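Side-chain contacts in chitosanase (Bacillus subtilis subsp. subtilis str. 168, PDB 7C6C), which hydrolyses internal beta-1,4 linkages between D-glucosamine units of partly acetylated chitosan, as a secreted glycosidase of family 46: residues Val56-Thr61 / Glu75-Ala80; Lys62-Asn67 / Asp103-Ala108; Ala138-Thr143 / Lys178-Lys183; Gly42-Thr47 / His116-Pro121. All coordinates share one frame; numbering follows the deposited sequence.

Interaction 1. Residues Val56-Thr61 / Glu75-Ala80; sequences VVEVYT and ELRRLA
V57 holds CG1 anti to its backbone N (chi1 179°), which leaves CG2 beside that N and facing L76. L76 turns its CG beside its own backbone N (chi1 -67°), and the two side chains cross at about a right angle. This is helix-to-helix packing between helices 52-63 and 73-82 of the glycosyl hydrolase family 46 domain. The apolar touch is V57 CG2 on L76 CD1 at 3.8 Å, and the V57 CB lies 4.0 Å from the same methyl. Both residues are buried. L73 also covers V57, and F93 of helix 93-99 lies against L76.

One residue further along each helix, the contact turns polar and opens toward the surface. E58 is extended beyond CG, while R77 bends at chi3. E58 OE2 and R77 NH1 are 4.1 Å apart, too far for a salt bridge. The oxygen lies well out of the guanidinium plane, so no N-H points at it, and any attraction between the opposite charges is probably through space. A water joins them instead. It donates to E58 OE2 at 2.7 Å and accepts from R77 NH1 at 2.9 Å, sitting at the guanidinium edge in its plane.

Interaction 2. Residues Lys62-Asn67 / Asp103-Ala108; sequences KAVPNN and DKEFRA
V64 and E105 make the apolar part of this surface contact. The CG2 methyl of V64 lies 3.7 Å from E105 CB and 3.8 Å from E105 CG. It meets the aliphatic base of the glutamate, and the two side chains cross obliquely. The E105 chain bends at chi2 (-77°), which folds the carboxylate back toward A63. E105 OE1 then comes to 3.8 Å from A63 CB. This is a van der Waals approach of an oxygen to a methyl. Y60 of helix 52-63 also touches E105.

No hydrogen bond or salt bridge crosses between residues 62-67 and 103-108. The polar bonds instead shape each side separately. N67 ND2 donates to V64 O at 2.8 Å, with an N-H...O angle of 174°. The oxygen lies in the amide plane of N67. This bond spans the type II beta turn from V64 to N67, just where helix 52-63 ends. The same ND2 also bonds to T61 OG1, and N67 OD1 accepts from L69 N. The side-chain amide thus ties the turn to the helix before it and the chain after it.

On the other side, D103 OD2 accepts from F106 N at 2.9 Å through its anti lone pair. F106 packs its ring edge-to-face with Y60 and with W97. The contact therefore joins a helix C-terminus and its following beta turn to the start of helix 104-128, where D103 is a classic aspartate N-cap.

Interaction 3. Residues Ala138-Thr143 / Lys178-Lys183; sequences AVMYDT and KKWLNK
This is a buried, wholly apolar contact between two helices, 134-147 and 177-193. The short segments run in nearly the same direction, with 22° between them. Their axes stay 12.1 Å apart at closest approach, so side chains bridge the gap.

V139 and L181 reach toward each other tip to tip. L181 CD1 is 4.0 Å from V139 CB and is about equally far from the two valine methyls. L181 holds CG anti to its backbone N (chi1 -173°), and this with chi2 63° directs CD1 at the valine.

M140 works from the neighbouring position. Its chain bends at chi2 and chi3 and brings CE over to the second helix. CE meets the W180 ring at its edge, near the ring plane, 3.9 Å from CZ3. It also lies 4.1 Å from L181 CD1. The thioether methyl therefore touches both W180 and L181.

W180 NE1 bonds to N164 OD1 of helix 156-167, so the polar end of the indole has its partner outside this pair of segments. F184 packs on V139, M140 and T143, continuing the contact one turn further along helix 177-193. D142, on the same helix 134-147, forms salt bridges to R188 and R210. The whole is interhelical packing in the hydrophobic core of a family 46 glycosidase of the lysozyme clan, away from the annotated catalytic residues.

Interaction 4. Residues Gly42-Thr47 / His116-Pro121; sequences GRAGFT and HLYYQP
A44 CB and Y118 CE2 lie 3.3 Å apart in the conformer described, a short distance to be read with caution because Y118 has two deposited conformers. They join the type I turn G42-G45, which connects strands 39-41 and 46-47 of the antiparallel sheet, to helix 104-128. Helix residues 116-119 form a wider pi-type turn, and the CB of Y118 points from it toward residues 42-47. The A44 side chain is about 7 Å from that of E19, the predicted proton donor, which puts the contact probably near the active site.

The aromatic contact is with F46. The two rings are 5.9 Å apart between centroids, with planes at 37°. F46 CE1 lies at the edge of the Y118 ring, 3.6 Å from Y118 CE2. F46 keeps CG beside its backbone N (chi1 -51°), and this leads its ring toward the helix. A44 CB lies over one face of the F46 ring, offset toward the rim. L117 CB covers the centre of one face of the Y118 ring. V56 of helix 52-63 also packs on F46.

The polar links run through the surroundings and a water. R43 forms salt bridges to D111 and to E12, tying the turn to helices 104-128 and 5-20. The water lies 2.9 Å from A44 O, to which it probably donates, and 3.0 Å from Y118 OH, a weak bond of undecided direction.

Interactions 3 and 4 are buried, interaction 1 is partly buried, and interaction 2 lies at the surface. Interactions 1 and 2 share helix 52-63 and touch each other. Interactions 2 and 4 both use helix 104-128, at its start and further along, with centres about 17 Å apart. V56 packs on F46, connecting 1 with 4. Interaction 3 lies on the opposite side of the chain's centre from 1 and 2, but it touches interaction 4 where Y141 packs on Y119. Interaction 3 is purely apolar, 4 has an oblique pair of aromatic rings and a water, 1 has a water-bridged charged rim, and 2 uses a glutamate's aliphatic part.

Interaction 1. Residues Val56-Thr61 / Glu75-Ala80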
# COMPACT_ATOMS: atom_id res chain seq x y z
N VAL A 56 -2.34 -14.15 -2.29
CA VAL A 56 -2.20 -14.54 -0.89
C VAL A 56 -2.76 -15.94 -0.67
O VAL A 56 -2.12 -16.79 -0.04
CB VAL A 56 -2.86 -13.51 0.04
CG1 VAL A 56 -2.85 -14.04 1.47
CG2 VAL A 56 -2.15 -12.19 -0.06
N VAL A 57 -3.96 -16.21 -1.19
CA VAL A 57 -4.59 -17.50 -0.96
C VAL A 57 -3.82 -18.61 -1.68
O VAL A 57 -3.68 -19.72 -1.14
CB VAL A 57 -6.09 -17.47 -1.29
CG1 VAL A 57 -6.72 -18.83 -1.06
CG2 VAL A 57 -6.80 -16.41 -0.45
N GLU A 58 -3.28 -18.33 -2.87
CA GLU A 58 -2.45 -19.33 -3.56
C GLU A 58 -1.22 -19.68 -2.73
O GLU A 58 -0.88 -20.87 -2.58
CB GLU A 58 -1.99 -18.78 -4.91
CG GLU A 58 -3.04 -18.63 -5.97
CD GLU A 58 -2.54 -17.76 -7.12
OE1 GLU A 58 -1.55 -17.01 -6.92
OE2 GLU A 58 -3.13 -17.80 -8.22
N VAL A 59 -0.52 -18.66 -2.23
CA VAL A 59 0.70 -18.88 -1.46
C VAL A 59 0.39 -19.63 -0.17
O VAL A 59 1.07 -20.60 0.19
CB VAL A 59 1.41 -17.53 -1.19
CG1 VAL A 59 2.50 -17.67 -0.11
CG2 VAL A 59 1.98 -16.96 -2.47
N TYR A 60 -0.67 -19.21 0.52
CA TYR A 60 -1.09 -19.89 1.74
C TYR A 60 -1.45 -21.34 1.45
O TYR A 60 -1.09 -22.24 2.22
CB TYR A 60 -2.27 -19.13 2.34
CG TYR A 60 -2.87 -19.75 3.58
CD1 TYR A 60 -2.08 -20.04 4.69
CD2 TYR A 60 -4.23 -20.02 3.65
CE1 TYR A 60 -2.64 -20.60 5.83
CE2 TYR A 60 -4.79 -20.57 4.79
CZ TYR A 60 -4.00 -20.87 5.87
OH TYR A 60 -4.58 -21.43 6.98
N THR A 61 -2.13 -21.59 0.32
CA THR A 61 -2.56 -22.95 -0.01
C THR A 61 -1.39 -23.85 -0.37
O THR A 61 -1.39 -25.04 -0.03
CB THR A 61 -3.64 -22.91 -1.10
OG1 THR A 61 -4.78 -22.19 -0.59
CG2 THR A 61 -4.09 -24.30 -1.50
N GLU A 75 -13.46 -18.93 -7.36
CA GLU A 75 -14.08 -17.62 -7.47
C GLU A 75 -13.05 -16.50 -7.44
O GLU A 75 -13.14 -15.55 -8.23
CB GLU A 75 -15.13 -17.42 -6.37
CG GLU A 75 -15.82 -16.06 -6.40
CD GLU A 75 -16.70 -15.83 -7.62
OE1 GLU A 75 -16.97 -16.77 -8.40
OE2 GLU A 75 -17.16 -14.68 -7.78
N LEU A 76 -12.05 -16.58 -6.55
CA LEU A 76 -11.01 -15.56 -6.54
C LEU A 76 -10.31 -15.49 -7.89
O LEU A 76 -9.96 -14.40 -8.37
CB LEU A 76 -10.00 -15.84 -5.43
CG LEU A 76 -10.54 -15.70 -4.01
CD1 LEU A 76 -9.55 -16.31 -3.03
CD2 LEU A 76 -10.82 -14.22 -3.66
N ARG A 77 -10.10 -16.64 -8.53
CA ARG A 77 -9.45 -16.66 -9.84
C ARG A 77 -10.33 -15.98 -10.89
O ARG A 77 -9.84 -15.18 -11.69
CB ARG A 77 -9.14 -18.11 -10.23
CG ARG A 77 -8.19 -18.23 -11.39
CD ARG A 77 -8.06 -19.67 -11.89
NE ARG A 77 -7.82 -20.61 -10.80
CZ ARG A 77 -6.65 -20.79 -10.21
NH1 ARG A 77 -5.58 -20.11 -10.61
NH2 ARG A 77 -6.54 -21.66 -9.20
N ARG A 78 -11.63 -16.29 -10.89
CA ARG A 78 -12.53 -15.65 -11.83
C ARG A 78 -12.62 -14.14 -11.59
O ARG A 78 -12.68 -13.36 -12.55
CB ARG A 78 -13.92 -16.27 -11.70
CG ARG A 78 -14.97 -15.60 -12.56
CD ARG A 78 -16.17 -16.49 -12.79
NE ARG A 78 -16.86 -16.83 -11.55
CZ ARG A 78 -18.06 -17.42 -11.51
NH1 ARG A 78 -18.68 -17.71 -12.64
NH2 ARG A 78 -18.63 -17.70 -10.35
N LEU A 79 -12.63 -13.72 -10.33
CA LEU A 79 -12.70 -12.29 -10.03
C LEU A 79 -11.46 -11.57 -10.54
O LEU A 79 -11.56 -10.45 -11.06
CB LEU A 79 -12.88 -12.07 -8.53
CG LEU A 79 -14.20 -12.58 -7.95
CD1 LEU A 79 -14.16 -12.52 -6.44
CD2 LEU A 79 -15.39 -11.79 -8.51
N ALA A 80 -10.29 -12.20 -10.40
CA ALA A 80 -9.07 -11.62 -10.94
C ALA A 80 -9.12 -11.57 -12.46
O ALA A 80 -8.77 -10.55 -13.07
CB ALA A 80 -7.87 -12.43 -10.46
O HOH W 1 -2.85 -20.08 -9.62

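Interaction 2. Residues Lys62-Asn67 / Asp103-Ala108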
# COMPACT_ATOMS: atom_id res chain seq x y z
N LYS A 62 -0.36 -23.31 -1.02
CA LYS A 62 0.85 -24.09 -1.25
C LYS A 62 1.50 -24.49 0.07
O LYS A 62 1.93 -25.64 0.24
CB LYS A 62 1.82 -23.32 -2.14
CG LYS A 62 3.12 -24.08 -2.37
CD LYS A 62 3.98 -23.45 -3.45
CE LYS A 62 5.17 -24.36 -3.75
NZ LYS A 62 6.06 -23.80 -4.78
N ALA A 63 1.54 -23.57 1.03
CA ALA A 63 2.16 -23.84 2.32
C ALA A 63 1.30 -24.75 3.19
O ALA A 63 1.83 -25.59 3.93
CB ALA A 63 2.45 -22.53 3.04
N VAL A 64 -0.02 -24.58 3.13
CA VAL A 64 -0.98 -25.28 3.99
C VAL A 64 -2.07 -25.85 3.10
O VAL A 64 -3.12 -25.21 2.90
CB VAL A 64 -1.56 -24.35 5.07
CG1 VAL A 64 -2.49 -25.13 6.01
CG2 VAL A 64 -0.46 -23.65 5.86
N PRO A 65 -1.88 -27.04 2.54
CA PRO A 65 -2.89 -27.59 1.63
C PRO A 65 -4.23 -27.77 2.33
O PRO A 65 -4.30 -28.04 3.53
CB PRO A 65 -2.28 -28.94 1.21
CG PRO A 65 -0.79 -28.72 1.35
CD PRO A 65 -0.63 -27.83 2.54
N ASN A 66 -5.31 -27.60 1.56
CA ASN A 66 -6.65 -27.96 2.03
C ASN A 66 -7.09 -27.14 3.24
O ASN A 66 -7.85 -27.61 4.09
CB ASN A 66 -6.80 -29.47 2.25
CG ASN A 66 -6.53 -30.24 0.99
OD1 ASN A 66 -6.72 -29.71 -0.11
ND2 ASN A 66 -6.09 -31.48 1.12
N ASN A 67 -6.65 -25.88 3.28
CA ASN A 67 -7.01 -24.95 4.34
C ASN A 67 -8.43 -24.40 4.12
O ASN A 67 -9.09 -24.69 3.11
CB ASN A 67 -5.98 -23.82 4.38
CG ASN A 67 -5.99 -23.02 3.10
OD1 ASN A 67 -6.90 -22.22 2.87
ND2 ASN A 67 -5.00 -23.25 2.23
N ASP A 103 -2.74 -16.27 12.64
CA ASP A 103 -2.17 -17.54 12.23
C ASP A 103 -0.80 -17.31 11.60
O ASP A 103 -0.66 -16.50 10.68
CB ASP A 103 -3.10 -18.20 11.22
CG ASP A 103 -2.60 -19.55 10.79
OD1 ASP A 103 -2.75 -20.51 11.57
OD2 ASP A 103 -2.01 -19.63 9.71
N LYS A 104 0.20 -18.03 12.09
CA LYS A 104 1.57 -17.80 11.64
C LYS A 104 1.71 -18.00 10.13
O LYS A 104 2.31 -17.17 9.44
CB LYS A 104 2.52 -18.73 12.40
CG LYS A 104 3.97 -18.62 11.97
CD LYS A 104 4.84 -19.63 12.71
CE LYS A 104 6.25 -19.67 12.13
NZ LYS A 104 7.10 -20.65 12.86
N GLU A 105 1.17 -19.10 9.60
CA GLU A 105 1.33 -19.38 8.17
C GLU A 105 0.57 -18.37 7.31
O GLU A 105 1.06 -17.95 6.26
CB GLU A 105 0.90 -20.81 7.84
CG GLU A 105 1.85 -21.89 8.36
CD GLU A 105 3.13 -22.04 7.54
OE1 GLU A 105 3.33 -21.30 6.55
OE2 GLU A 105 3.95 -22.92 7.89
N PHE A 106 -0.64 -17.98 7.73
CA PHE A 106 -1.38 -17.02 6.93
C PHE A 106 -0.69 -15.66 6.92
O PHE A 106 -0.62 -15.00 5.88
CB PHE A 106 -2.82 -16.89 7.43
CG PHE A 106 -3.72 -16.18 6.46
CD1 PHE A 106 -3.86 -16.65 5.16
CD2 PHE A 106 -4.44 -15.04 6.83
CE1 PHE A 106 -4.69 -16.01 4.25
CE2 PHE A 106 -5.27 -14.40 5.93
CZ PHE A 106 -5.40 -14.88 4.64
N ARG A 107 -0.18 -15.23 8.08
CA ARG A 107 0.56 -13.98 8.13
C ARG A 107 1.81 -14.06 7.25
O ARG A 107 2.13 -13.10 6.54
CB ARG A 107 0.92 -13.62 9.57
CG ARG A 107 -0.31 -13.34 10.43
CD ARG A 107 -0.01 -13.39 11.92
NE ARG A 107 0.83 -12.28 12.35
CZ ARG A 107 0.37 -11.14 12.84
NH1 ARG A 107 -0.93 -10.94 12.96
NH2 ARG A 107 1.22 -10.18 13.22
N ALA A 108 2.50 -15.21 7.27
CA ALA A 108 3.69 -15.38 6.44
C ALA A 108 3.35 -15.29 4.96
O ALA A 108 4.12 -14.73 4.17
CB ALA A 108 4.39 -16.69 6.78

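Interaction 3. Residues Ala138-Thr143 / Lys178-Lys183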
# COMPACT_ATOMS: atom_id res chain seq x y z
N ALA A 138 10.17 5.20 2.02
CA ALA A 138 8.93 4.90 2.73
C ALA A 138 7.72 5.46 2.00
O ALA A 138 6.66 4.82 1.95
CB ALA A 138 9.01 5.45 4.15
N VAL A 139 7.85 6.66 1.44
CA VAL A 139 6.76 7.21 0.64
C VAL A 139 6.48 6.33 -0.57
O VAL A 139 5.32 6.07 -0.91
CB VAL A 139 7.05 8.67 0.24
CG1 VAL A 139 5.98 9.19 -0.71
CG2 VAL A 139 7.15 9.56 1.48
N MET A 140 7.54 5.86 -1.25
CA MET A 140 7.33 4.98 -2.40
C MET A 140 6.62 3.70 -1.99
O MET A 140 5.71 3.23 -2.69
CB MET A 140 8.66 4.63 -3.08
CG MET A 140 9.45 5.81 -3.63
SD MET A 140 8.57 6.87 -4.80
CE MET A 140 8.33 8.32 -3.77
N TYR A 141 7.02 3.12 -0.85
CA TYR A 141 6.42 1.89 -0.36
C TYR A 141 4.93 2.08 -0.09
O TYR A 141 4.09 1.28 -0.53
CB TYR A 141 7.18 1.50 0.91
CG TYR A 141 6.93 0.15 1.55
CD1 TYR A 141 6.18 -0.85 0.93
CD2 TYR A 141 7.48 -0.13 2.80
CE1 TYR A 141 5.98 -2.08 1.55
CE2 TYR A 141 7.29 -1.34 3.42
CZ TYR A 141 6.54 -2.31 2.79
OH TYR A 141 6.35 -3.53 3.40
N ASP A 142 4.58 3.15 0.63
CA ASP A 142 3.17 3.43 0.88
C ASP A 142 2.41 3.66 -0.42
O ASP A 142 1.26 3.23 -0.57
CB ASP A 142 3.02 4.64 1.79
CG ASP A 142 1.58 4.88 2.17
OD1 ASP A 142 1.03 4.05 2.92
OD2 ASP A 142 0.99 5.88 1.70
N THR A 143 3.04 4.35 -1.37
CA THR A 143 2.37 4.68 -2.62
C THR A 143 2.02 3.43 -3.41
O THR A 143 0.90 3.30 -3.91
CB THR A 143 3.25 5.61 -3.47
OG1 THR A 143 3.49 6.82 -2.75
CG2 THR A 143 2.57 5.95 -4.79
N LYS A 178 15.03 16.15 -1.70
CA LYS A 178 13.99 16.73 -0.85
C LYS A 178 12.99 17.53 -1.67
O LYS A 178 11.78 17.43 -1.45
CB LYS A 178 14.63 17.57 0.26
CG LYS A 178 15.59 16.78 1.13
CD LYS A 178 16.09 17.58 2.33
CE LYS A 178 17.05 16.75 3.17
NZ LYS A 178 17.52 17.49 4.38
N LYS A 179 13.47 18.31 -2.64
CA LYS A 179 12.57 19.02 -3.53
C LYS A 179 11.77 18.05 -4.38
O LYS A 179 10.56 18.24 -4.57
CB LYS A 179 13.38 19.97 -4.43
CG LYS A 179 12.53 20.98 -5.17
CD LYS A 179 13.38 22.09 -5.78
CE LYS A 179 13.84 21.73 -7.19
NZ LYS A 179 14.93 22.63 -7.67
N TRP A 180 12.42 17.01 -4.90
CA TRP A 180 11.72 16.01 -5.70
C TRP A 180 10.60 15.35 -4.91
O TRP A 180 9.49 15.16 -5.42
CB TRP A 180 12.72 14.97 -6.19
CG TRP A 180 12.14 13.96 -7.14
CD1 TRP A 180 12.10 14.05 -8.50
CD2 TRP A 180 11.52 12.71 -6.80
NE1 TRP A 180 11.49 12.93 -9.03
CE2 TRP A 180 11.13 12.10 -8.01
CE3 TRP A 180 11.25 12.06 -5.59
CZ2 TRP A 180 10.49 10.86 -8.04
CZ3 TRP A 180 10.62 10.83 -5.62
CH2 TRP A 180 10.24 10.25 -6.84
N LEU A 181 10.88 14.98 -3.65
CA LEU A 181 9.87 14.30 -2.85
C LEU A 181 8.69 15.21 -2.55
O LEU A 181 7.54 14.75 -2.53
CB LEU A 181 10.49 13.76 -1.56
CG LEU A 181 9.57 12.87 -0.71
CD1 LEU A 181 9.20 11.60 -1.47
CD2 LEU A 181 10.24 12.56 0.62
N ASN A 182 8.94 16.50 -2.32
CA ASN A 182 7.82 17.42 -2.12
C ASN A 182 6.94 17.49 -3.37
O ASN A 182 5.71 17.51 -3.27
CB ASN A 182 8.33 18.80 -1.74
CG ASN A 182 8.87 18.84 -0.33
OD1 ASN A 182 8.46 18.05 0.53
ND2 ASN A 182 9.79 19.76 -0.07
N LYS A 183 7.56 17.48 -4.55
CA LYS A 183 6.77 17.46 -5.78
C LYS A 183 6.04 16.14 -5.94
O LYS A 183 4.89 16.12 -6.41
CB LYS A 183 7.66 17.76 -6.98
CG LYS A 183 8.42 19.07 -6.87
CD LYS A 183 8.21 19.97 -8.09
CE LYS A 183 9.00 21.27 -7.96
NZ LYS A 183 8.44 22.37 -8.80

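Interaction 4. Residues Gly42-Thr47 / His116-Pro121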
# COMPACT_ATOMS: atom_id res chain seq x y z
N GLY A 42 -6.43 -7.69 4.63
CA GLY A 42 -5.11 -7.91 5.19
C GLY A 42 -4.18 -6.70 5.18
O GLY A 42 -4.59 -5.55 5.00
N ARG A 43 -2.89 -7.00 5.36
CA ARG A 43 -1.93 -5.95 5.70
C ARG A 43 -1.76 -4.93 4.58
O ARG A 43 -1.53 -3.76 4.86
CB ARG A 43 -0.57 -6.56 6.08
CG ARG A 43 0.12 -7.38 5.00
CD ARG A 43 1.59 -7.61 5.30
NE ARG A 43 2.33 -6.36 5.22
CZ ARG A 43 3.56 -6.19 5.69
NH1 ARG A 43 4.21 -7.20 6.26
NH2 ARG A 43 4.16 -5.01 5.60
N ALA A 44 -1.85 -5.36 3.33
CA ALA A 44 -1.61 -4.48 2.20
C ALA A 44 -2.90 -4.01 1.54
O ALA A 44 -2.84 -3.38 0.48
CB ALA A 44 -0.73 -5.18 1.17
N GLY A 45 -4.05 -4.32 2.12
CA GLY A 45 -5.27 -4.09 1.37
C GLY A 45 -5.28 -4.85 0.06
O GLY A 45 -5.61 -4.28 -0.99
N PHE A 46 -4.86 -6.11 0.10
CA PHE A 46 -4.97 -6.97 -1.08
C PHE A 46 -6.43 -7.05 -1.51
O PHE A 46 -7.31 -7.27 -0.68
CB PHE A 46 -4.51 -8.39 -0.71
CG PHE A 46 -3.16 -8.50 -0.03
CD1 PHE A 46 -1.98 -8.48 -0.76
CD2 PHE A 46 -3.08 -8.73 1.34
CE1 PHE A 46 -0.76 -8.64 -0.13
CE2 PHE A 46 -1.86 -8.90 1.96
CZ PHE A 46 -0.70 -8.85 1.22
N THR A 47 -6.70 -6.91 -2.80
CA THR A 47 -8.09 -6.85 -3.25
C THR A 47 -8.46 -8.04 -4.12
O THR A 47 -7.61 -8.64 -4.79
CB THR A 47 -8.40 -5.53 -3.97
OG1 THR A 47 -7.50 -5.37 -5.08
CG2 THR A 47 -8.28 -4.34 -3.03
N HIS A 116 6.84 -9.39 -2.46
CA HIS A 116 7.02 -9.58 -3.89
C HIS A 116 6.29 -8.53 -4.71
O HIS A 116 6.82 -8.07 -5.73
CB HIS A 116 6.52 -10.98 -4.26
CG HIS A 116 6.68 -11.31 -5.71
ND1 HIS A 116 7.90 -11.40 -6.33
CD2 HIS A 116 5.75 -11.57 -6.67
CE1 HIS A 116 7.73 -11.71 -7.61
NE2 HIS A 116 6.43 -11.81 -7.84
N LEU A 117 5.09 -8.13 -4.29
CA LEU A 117 4.28 -7.21 -5.08
C LEU A 117 4.52 -5.75 -4.75
O LEU A 117 4.33 -4.89 -5.61
CB LEU A 117 2.79 -7.50 -4.89
CG LEU A 117 2.26 -8.84 -5.39
CD1 LEU A 117 0.74 -8.83 -5.35
CD2 LEU A 117 2.75 -9.16 -6.80
N TYR A 118 4.89 -5.43 -3.51
CA TYR A 118 4.92 -4.04 -3.07
C TYR A 118 6.30 -3.60 -2.58
O TYR A 118 6.86 -2.65 -3.13
CB TYR A 118 3.82 -3.76 -2.03
CG TYR A 118 2.47 -4.38 -2.36
CD1 TYR A 118 1.83 -4.11 -3.57
CD2 TYR A 118 1.84 -5.24 -1.48
CE1 TYR A 118 0.60 -4.69 -3.88
CE2 TYR A 118 0.63 -5.82 -1.78
CZ TYR A 118 0.01 -5.55 -2.98
OH TYR A 118 -1.21 -6.13 -3.25
N TYR A 119 6.87 -4.26 -1.57
CA TYR A 119 8.12 -3.75 -1.02
C TYR A 119 9.25 -3.80 -2.03
O TYR A 119 9.93 -2.79 -2.27
CB TYR A 119 8.51 -4.49 0.26
CG TYR A 119 9.81 -3.97 0.83
CD1 TYR A 119 9.90 -2.67 1.32
CD2 TYR A 119 10.95 -4.75 0.86
CE1 TYR A 119 11.08 -2.18 1.84
CE2 TYR A 119 12.14 -4.27 1.38
CZ TYR A 119 12.20 -2.98 1.87
OH TYR A 119 13.37 -2.48 2.38
N GLN A 120 9.51 -4.98 -2.62
CA GLN A 120 10.62 -5.06 -3.57
C GLN A 120 10.42 -4.16 -4.78
O GLN A 120 11.36 -3.46 -5.16
CB GLN A 120 10.94 -6.51 -3.94
CG GLN A 120 11.35 -7.39 -2.77
CD GLN A 120 12.61 -6.93 -2.08
OE1 GLN A 120 13.45 -6.26 -2.67
NE2 GLN A 120 12.74 -7.28 -0.81
N PRO A 121 9.24 -4.12 -5.42
CA PRO A 121 9.07 -3.15 -6.51
C PRO A 121 9.24 -1.71 -6.08
O PRO A 121 9.81 -0.90 -6.83
CB PRO A 121 7.66 -3.46 -7.03
CG PRO A 121 7.48 -4.92 -6.72
CD PRO A 121 8.13 -5.09 -5.38
O HOH W 2 -2.73 -3.64 -2.45